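Local coordinates for EreC (Klebsiella pneumoniae, PDB 6XCQ), which probably hydrolyses the macrolactone ring of erythromycin and related macrolide antibiotics, which would give the host bacterium resistance to them, at residues I173-V176 with I177-I181; D282-M285 with A286-D290; V324-G327 with Q328-E332. The protein carries 1 engineered substitution. All blocks are in the same frame, centred on the assembly; numbering follows the deposited sequence.

Contact 1. Residues I173-V176 with I177-I181; sequences IIKV and IDHLI
The imidazole of H179 turns an edge to K175. The carbonyl oxygen K175 O lies in the ring plane, 3.7 Å from H179 CD2. The K175 chain runs alongside, pointing the same way, and K175 CG is 3.9 Å from H179 CD2. The remaining side-chain contacts are apolar. I177 carries CG1 between its backbone N and carbonyl carbon (chi1 78°), which brings I177 CD1 to 3.9 Å from I173 CG2, the two side chains side by side. The methyl I174 CG2 meets I181 CG2 at 3.6 Å. L244 of helix 244-267 touches both I173 and I177. Two backbone bonds close the last turn. I177 N donates to I173 O at 3.0 Å, and D178 N to I174 O at 2.8 Å. I173 O also accepts from V176 N. At D178 the chain leaves helical angles. A water bridges V176 O and H179 N, donating to the first and accepting from the second. The D178 carboxylate forms a salt bridge with R228. This is the C-terminal end of helix 164-177, followed by a short 3-10 turn to I181, the N-cap of helix 182-191.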
loop_
_atom_site.group_PDB
_atom_site.type_symbol
_atom_site.label_atom_id
_atom_site.label_comp_id
_atom_site.label_asym_id
_atom_site.label_seq_id
_atom_site.Cartn_x
_atom_site.Cartn_y
_atom_site.Cartn_z
ATOM N N ILE A 173 -24.400 7.371 6.403
ATOM C CA ILE A 173 -25.087 6.654 5.336
ATOM C C ILE A 173 -26.279 5.891 5.900
ATOM O O ILE A 173 -27.408 6.012 5.408
ATOM C CB ILE A 173 -24.106 5.719 4.607
ATOM C CG1 ILE A 173 -23.051 6.536 3.848
ATOM C CG2 ILE A 173 -24.856 4.777 3.683
ATOM C CD1 ILE A 173 -21.821 5.712 3.446
ATOM N N ILE A 174 -26.047 5.110 6.954
ATOM C CA ILE A 174 -27.101 4.278 7.524
ATOM C C ILE A 174 -28.280 5.138 7.963
ATOM O O ILE A 174 -29.445 4.743 7.818
ATOM C CB ILE A 174 -26.537 3.436 8.683
ATOM C CG1 ILE A 174 -25.680 2.284 8.147
ATOM C CG2 ILE A 174 -27.627 2.899 9.558
ATOM C CD1 ILE A 174 -26.400 1.399 7.179
ATOM N N LYS A 175 -28.002 6.345 8.464
ATOM C CA LYS A 175 -29.090 7.232 8.873
ATOM C C LYS A 175 -30.054 7.483 7.728
ATOM O O LYS A 175 -31.269 7.611 7.942
ATOM C CB LYS A 175 -28.547 8.571 9.381
ATOM C CG LYS A 175 -29.673 9.499 9.848
ATOM C CD LYS A 175 -29.310 10.967 9.764
ATOM C CE LYS A 175 -30.512 11.817 9.323
ATOM N NZ LYS A 175 -31.831 11.334 9.852
ATOM N N VAL A 176 -29.539 7.538 6.504
ATOM C CA VAL A 176 -30.392 7.794 5.354
ATOM C C VAL A 176 -31.074 6.520 4.886
ATOM O O VAL A 176 -32.293 6.493 4.684
ATOM C CB VAL A 176 -29.582 8.445 4.222
ATOM C CG1 VAL A 176 -30.467 8.664 3.028
ATOM C CG2 VAL A 176 -28.993 9.776 4.707
ATOM N N ILE A 177 -30.315 5.440 4.715
ATOM C CA ILE A 177 -30.831 4.314 3.942
ATOM C C ILE A 177 -31.327 3.155 4.800
ATOM O O ILE A 177 -32.017 2.272 4.271
ATOM C CB ILE A 177 -29.771 3.801 2.944
ATOM C CG1 ILE A 177 -28.727 2.952 3.668
ATOM C CG2 ILE A 177 -29.098 4.965 2.214
ATOM C CD1 ILE A 177 -27.681 2.318 2.740
ATOM N N ASP A 178 -30.953 3.091 6.080
ATOM C CA ASP A 178 -31.417 1.987 6.916
ATOM C C ASP A 178 -31.396 2.413 8.377
ATOM O O ASP A 178 -30.632 1.880 9.193
ATOM C CB ASP A 178 -30.567 0.723 6.670
ATOM C CG ASP A 178 -31.084 -0.515 7.432
ATOM O OD1 ASP A 178 -32.295 -0.648 7.697
ATOM O OD2 ASP A 178 -30.268 -1.382 7.778
ATOM N N HIS A 179 -32.237 3.393 8.714
ATOM C CA HIS A 179 -32.202 3.978 10.052
ATOM C C HIS A 179 -32.502 2.963 11.149
ATOM O O HIS A 179 -32.084 3.173 12.293
ATOM C CB HIS A 179 -33.183 5.153 10.143
ATOM C CG HIS A 179 -32.967 6.020 11.345
ATOM N ND1 HIS A 179 -33.431 5.683 12.599
ATOM C CD2 HIS A 179 -32.320 7.202 11.489
ATOM C CE1 HIS A 179 -33.085 6.621 13.462
ATOM N NE2 HIS A 179 -32.413 7.556 12.814
ATOM N N LEU A 180 -33.172 1.854 10.816
ATOM C CA LEU A 180 -33.472 0.813 11.800
ATOM C C LEU A 180 -32.223 0.284 12.491
ATOM O O LEU A 180 -32.302 -0.185 13.630
ATOM C CB LEU A 180 -34.199 -0.352 11.128
ATOM C CG LEU A 180 -35.646 -0.103 10.695
ATOM C CD1 LEU A 180 -36.139 -1.237 9.795
ATOM C CD2 LEU A 180 -36.525 0.072 11.916
ATOM N N ILE A 181 -31.072 0.315 11.824
ATOM C CA ILE A 181 -29.856 -0.255 12.394
ATOM C C ILE A 181 -28.890 0.830 12.865
ATOM O O ILE A 181 -27.754 0.528 13.251
ATOM C CB ILE A 181 -29.191 -1.240 11.406
ATOM C CG1 ILE A 181 -28.331 -2.267 12.149
ATOM C CG2 ILE A 181 -28.372 -0.514 10.328
ATOM C CD1 ILE A 181 -29.103 -3.443 12.678
HETATM O O HOH W 1 -33.652 4.995 6.711
#

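Contact 2. Residues D282-M285 with A286-D290; sequences DSYM and AGVVD
Y284 and V288 sit one turn apart on helix 279-295, an alpha helix leading toward strand 301-304 of the mixed central sheet. The contact is a single run of this helix with i to i+4 bonds throughout. A286 N donates to D282 O, G287 N to S283 O, V288 N to Y284 O and V289 N to M285 O. The four N...O distances run from 2.9 to 3.1 Å. V288 N meets Y284 O nearly along the C=O direction. The other three donors are tilted from the carbonyl planes.

Side chains of the second half also rest on carbonyl oxygens of the first. A286 CB lies 3.7 Å from D282 O and is just as near S283 O. V289 CG2 is anti to its own carbonyl carbon, and this methyl comes to 3.5 Å from M285 O. V288 CB stands over the same oxygen, with M285 O 3.8 Å from V288 CB.

The D282 carboxylate is buried, and its OD2 accepts from both M326 N and N309 ND2, which ties the helix to the start of helix 326-330. M285 and A286 pack on M326 of that helix. Y284 reaches toward helix 244-267, where its ring meets that of Y257 with the planes at about 45°, and a bound propanediol, probably from the crystallisation liquor, lies about 3 Å from its side chain.

With CG anti to the backbone N (chi1 177°), the Y284 ring extends over the following turn and offers one face to V288. The contact is a CH-pi interaction, V288 CG2 lying 3.9 Å from the Y284 ring centroid and 27° off the normal. The methyl is offset toward the CE2-CZ side of the ring, with V288 CG2 3.6 Å from Y284 CZ.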
loop_
_atom_site.group_PDB
_atom_site.type_symbol
_atom_site.label_atom_id
_atom_site.label_comp_id
_atom_site.label_asym_id
_atom_site.label_seq_id
_atom_site.Cartn_x
_atom_site.Cartn_y
_atom_site.Cartn_z
ATOM N N ASP A 282 -3.328 -8.059 3.690
ATOM C CA ASP A 282 -3.009 -8.038 2.258
ATOM C C ASP A 282 -4.138 -8.605 1.408
ATOM O O ASP A 282 -4.277 -8.230 0.238
ATOM C CB ASP A 282 -1.740 -8.816 1.923
ATOM C CG ASP A 282 -0.472 -7.979 2.080
ATOM O OD1 ASP A 282 -0.305 -7.334 3.134
ATOM O OD2 ASP A 282 0.305 -7.911 1.105
ATOM N N SER A 283 -4.929 -9.530 1.942
ATOM C CA SER A 283 -6.030 -10.023 1.119
ATOM C C SER A 283 -7.154 -8.995 1.036
ATOM O O SER A 283 -7.839 -8.919 0.018
ATOM C CB SER A 283 -6.557 -11.363 1.648
ATOM O OG SER A 283 -7.276 -11.222 2.860
ATOM N N TYR A 284 -7.340 -8.192 2.086
ATOM C CA TYR A 284 -8.229 -7.040 1.985
ATOM C C TYR A 284 -7.816 -6.121 0.842
ATOM O O TYR A 284 -8.629 -5.798 -0.031
ATOM C CB TYR A 284 -8.250 -6.266 3.303
ATOM C CG TYR A 284 -9.093 -5.028 3.207
ATOM C CD1 TYR A 284 -10.474 -5.103 3.354
ATOM C CD2 TYR A 284 -8.522 -3.785 2.939
ATOM C CE1 TYR A 284 -11.268 -3.980 3.257
ATOM C CE2 TYR A 284 -9.305 -2.652 2.845
ATOM C CZ TYR A 284 -10.681 -2.758 3.005
ATOM O OH TYR A 284 -11.484 -1.648 2.911
ATOM N N MET A 285 -6.550 -5.675 0.842
ATOM C CA MET A 285 -6.052 -4.818 -0.233
ATOM C C MET A 285 -6.291 -5.425 -1.616
ATOM O O MET A 285 -6.731 -4.728 -2.538
ATOM C CB MET A 285 -4.557 -4.540 -0.029
ATOM C CG MET A 285 -4.315 -3.598 1.138
ATOM S SD MET A 285 -2.640 -2.967 1.158
ATOM C CE MET A 285 -1.848 -4.459 1.656
ATOM N N ALA A 286 -5.988 -6.720 -1.786
ATOM C CA ALA A 286 -6.223 -7.369 -3.076
ATOM C C ALA A 286 -7.699 -7.321 -3.450
ATOM O O ALA A 286 -8.045 -7.109 -4.619
ATOM C CB ALA A 286 -5.745 -8.822 -3.053
ATOM N N GLY A 287 -8.574 -7.524 -2.467
ATOM C CA GLY A 287 -10.003 -7.425 -2.718
ATOM C C GLY A 287 -10.434 -6.044 -3.179
ATOM O O GLY A 287 -11.209 -5.912 -4.129
ATOM N N VAL A 288 -9.947 -4.993 -2.511
ATOM C CA VAL A 288 -10.346 -3.639 -2.912
ATOM C C VAL A 288 -9.898 -3.356 -4.341
ATOM O O VAL A 288 -10.668 -2.821 -5.145
ATOM C CB VAL A 288 -9.814 -2.584 -1.918
ATOM C CG1 VAL A 288 -10.010 -1.185 -2.468
ATOM C CG2 VAL A 288 -10.505 -2.700 -0.565
ATOM N N VAL A 289 -8.663 -3.746 -4.698
ATOM C CA VAL A 289 -8.157 -3.489 -6.051
ATOM C C VAL A 289 -8.972 -4.263 -7.081
ATOM O O VAL A 289 -9.352 -3.733 -8.133
ATOM C CB VAL A 289 -6.659 -3.848 -6.161
ATOM C CG1 VAL A 289 -6.198 -3.778 -7.614
ATOM C CG2 VAL A 289 -5.804 -2.899 -5.314
ATOM N N ASP A 290 -9.224 -5.542 -6.803
ATOM C CA ASP A 290 -9.948 -6.374 -7.757
ATOM C C ASP A 290 -11.345 -5.815 -8.012
ATOM O O ASP A 290 -11.753 -5.636 -9.163
ATOM C CB ASP A 290 -10.009 -7.810 -7.238
ATOM C CG ASP A 290 -10.473 -8.793 -8.297
ATOM O OD1 ASP A 290 -9.710 -9.072 -9.246
ATOM O OD2 ASP A 290 -11.605 -9.298 -8.167
#

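Contact 3. Residues V324-G327 with Q328-E332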
loop_
_atom_site.group_PDB
_atom_site.type_symbol
_atom_site.label_atom_id
_atom_site.label_comp_id
_atom_site.label_asym_id
_atom_site.label_seq_id
_atom_site.Cartn_x
_atom_site.Cartn_y
_atom_site.Cartn_z
ATOM N N VAL A 324 0.792 -14.784 2.624
ATOM C CA VAL A 324 0.360 -14.619 1.243
ATOM C C VAL A 324 0.257 -13.118 0.983
ATOM O O VAL A 324 -0.495 -12.436 1.692
ATOM C CB VAL A 324 -0.981 -15.318 1.008
ATOM C CG1 VAL A 324 -1.489 -15.031 -0.391
ATOM C CG2 VAL A 324 -0.837 -16.812 1.243
ATOM N N PRO A 325 1.016 -12.566 0.044
ATOM C CA PRO A 325 0.947 -11.123 -0.210
ATOM C C PRO A 325 -0.220 -10.773 -1.114
ATOM O O PRO A 325 -0.761 -11.616 -1.827
ATOM C CB PRO A 325 2.271 -10.821 -0.921
ATOM C CG PRO A 325 2.582 -12.114 -1.622
ATOM C CD PRO A 325 2.034 -13.230 -0.787
ATOM N N MET A 326 -0.573 -9.484 -1.092
ATOM C CA MET A 326 -1.585 -8.962 -2.007
ATOM C C MET A 326 -1.309 -9.381 -3.452
ATOM O O MET A 326 -2.212 -9.825 -4.169
ATOM C CB MET A 326 -1.643 -7.437 -1.894
ATOM C CG MET A 326 -2.517 -6.774 -2.956
ATOM S SD MET A 326 -2.297 -4.979 -3.044
ATOM C CE MET A 326 -0.617 -4.851 -3.656
ATOM N N GLY A 327 -0.054 -9.267 -3.897
ATOM C CA GLY A 327 0.256 -9.589 -5.285
ATOM C C GLY A 327 -0.057 -11.026 -5.677
ATOM O O GLY A 327 -0.381 -11.297 -6.837
ATOM N N GLN A 328 0.037 -11.964 -4.731
ATOM C CA GLN A 328 -0.243 -13.358 -5.061
ATOM C C GLN A 328 -1.727 -13.553 -5.348
ATOM O O GLN A 328 -2.094 -14.350 -6.222
ATOM C CB GLN A 328 0.226 -14.295 -3.937
ATOM C CG GLN A 328 0.071 -15.807 -4.261
ATOM C CD GLN A 328 0.759 -16.740 -3.264
ATOM O OE1 GLN A 328 1.373 -16.297 -2.293
ATOM N NE2 GLN A 328 0.661 -18.051 -3.511
ATOM N N HIS A 329 -2.594 -12.818 -4.637
ATOM C CA HIS A 329 -4.014 -12.814 -4.977
ATOM C C HIS A 329 -4.235 -12.210 -6.358
ATOM O O HIS A 329 -4.920 -12.793 -7.205
ATOM C CB HIS A 329 -4.827 -12.025 -3.937
ATOM C CG HIS A 329 -4.852 -12.629 -2.565
ATOM N ND1 HIS A 329 -5.840 -13.493 -2.147
ATOM C CD2 HIS A 329 -4.019 -12.470 -1.506
ATOM C CE1 HIS A 329 -5.621 -13.836 -0.890
ATOM N NE2 HIS A 329 -4.523 -13.227 -0.475
ATOM N N LEU A 330 -3.666 -11.027 -6.599
ATOM C CA LEU A 330 -3.868 -10.349 -7.873
ATOM C C LEU A 330 -3.317 -11.142 -9.046
ATOM O O LEU A 330 -3.889 -11.104 -10.144
ATOM C CB LEU A 330 -3.220 -8.968 -7.829
ATOM C CG LEU A 330 -3.850 -7.990 -6.845
ATOM C CD1 LEU A 330 -3.064 -6.662 -6.883
ATOM C CD2 LEU A 330 -5.351 -7.797 -7.170
ATOM N N ALA A 331 -2.212 -11.855 -8.851
ATOM C CA ALA A 331 -1.696 -12.716 -9.916
ATOM C C ALA A 331 -2.659 -13.834 -10.294
ATOM O O ALA A 331 -2.465 -14.460 -11.343
ATOM C CB ALA A 331 -0.353 -13.329 -9.511
ATOM N N GLU A 332 -3.669 -14.104 -9.464
ATOM C CA GLU A 332 -4.692 -15.113 -9.724
ATOM C C GLU A 332 -5.744 -14.676 -10.733
ATOM O O GLU A 332 -6.502 -15.530 -11.201
ATOM C CB GLU A 332 -5.429 -15.477 -8.436
ATOM C CG GLU A 332 -4.633 -16.231 -7.413
ATOM C CD GLU A 332 -5.531 -16.997 -6.468
ATOM O OE1 GLU A 332 -5.413 -18.239 -6.413
ATOM O OE2 GLU A 332 -6.364 -16.358 -5.780
HETATM O O HOH W 2 -3.195 -12.268 1.374
#
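L330 N donates to M326 O at 3.1 Å in a nearly straight bond, with an N-H...O angle of 168°. The next bond, A331 N to G327 O, is shorter at 2.8 Å. Before these, Q328 N makes a weak, bent bond to P325 O. P325 is the N-cap residue, so the short helix 326-330 starts directly after it. A water bridges the entry to the first turn. It donates to V324 O and lies 2.5 Å from H329 NE2, which links the H329 ring to the backbone two residues before the helix.

The H329 side chain is turned back over this start. Its CG is anti to the carbonyl carbon (chi1 -66°), and the ring brings an edge to P325. P325 O lies near the ring plane, 3.4 Å from H329 CD2. V324 CG1 approaches the same ring obliquely, 3.5 Å from H329 NE2. The extended Q328 chain (chi1 -175°) brings Q328 OE1 to 3.5 Å from P325 CD. V324 CG1 also lies near this OE1, so the valine methyl sits between the glutamine amide and the imidazole. On the buried side M326 CG meets L330 CD1 at 4.0 Å.

M326 and L330 both lean on L303 of strand 301-304, and M326 also touches I155. H329 packs on S283 and A286 of helix 279-295. G327 shares backbone hydrogen bonds with N309, while Q328 lies on P314. The short helix packs on both helix 279-295 and strand 301-304.

Overall arrangement
The three contacts follow one another along the chain and neither nest nor cross. Each is local: a helix end, a run within a helix, and a helix start. Contact 1 comes first and joins helix 164-177 to helix 182-191 on the outer helical part, its centre about 31 Å from the centre of the chain. Contact 2 lies deep in helix 279-295, with its centre about 27 Å from that of contact 1. Contact 3 follows strand 320-323 and begins helix 326-330. Contacts 2 and 3 touch, their centres about 9 Å apart, and together join helix 279-295 to helix 326-330, which rests on strand 301-304. Helix 244-267 touches residues of both contact 1 and contact 2.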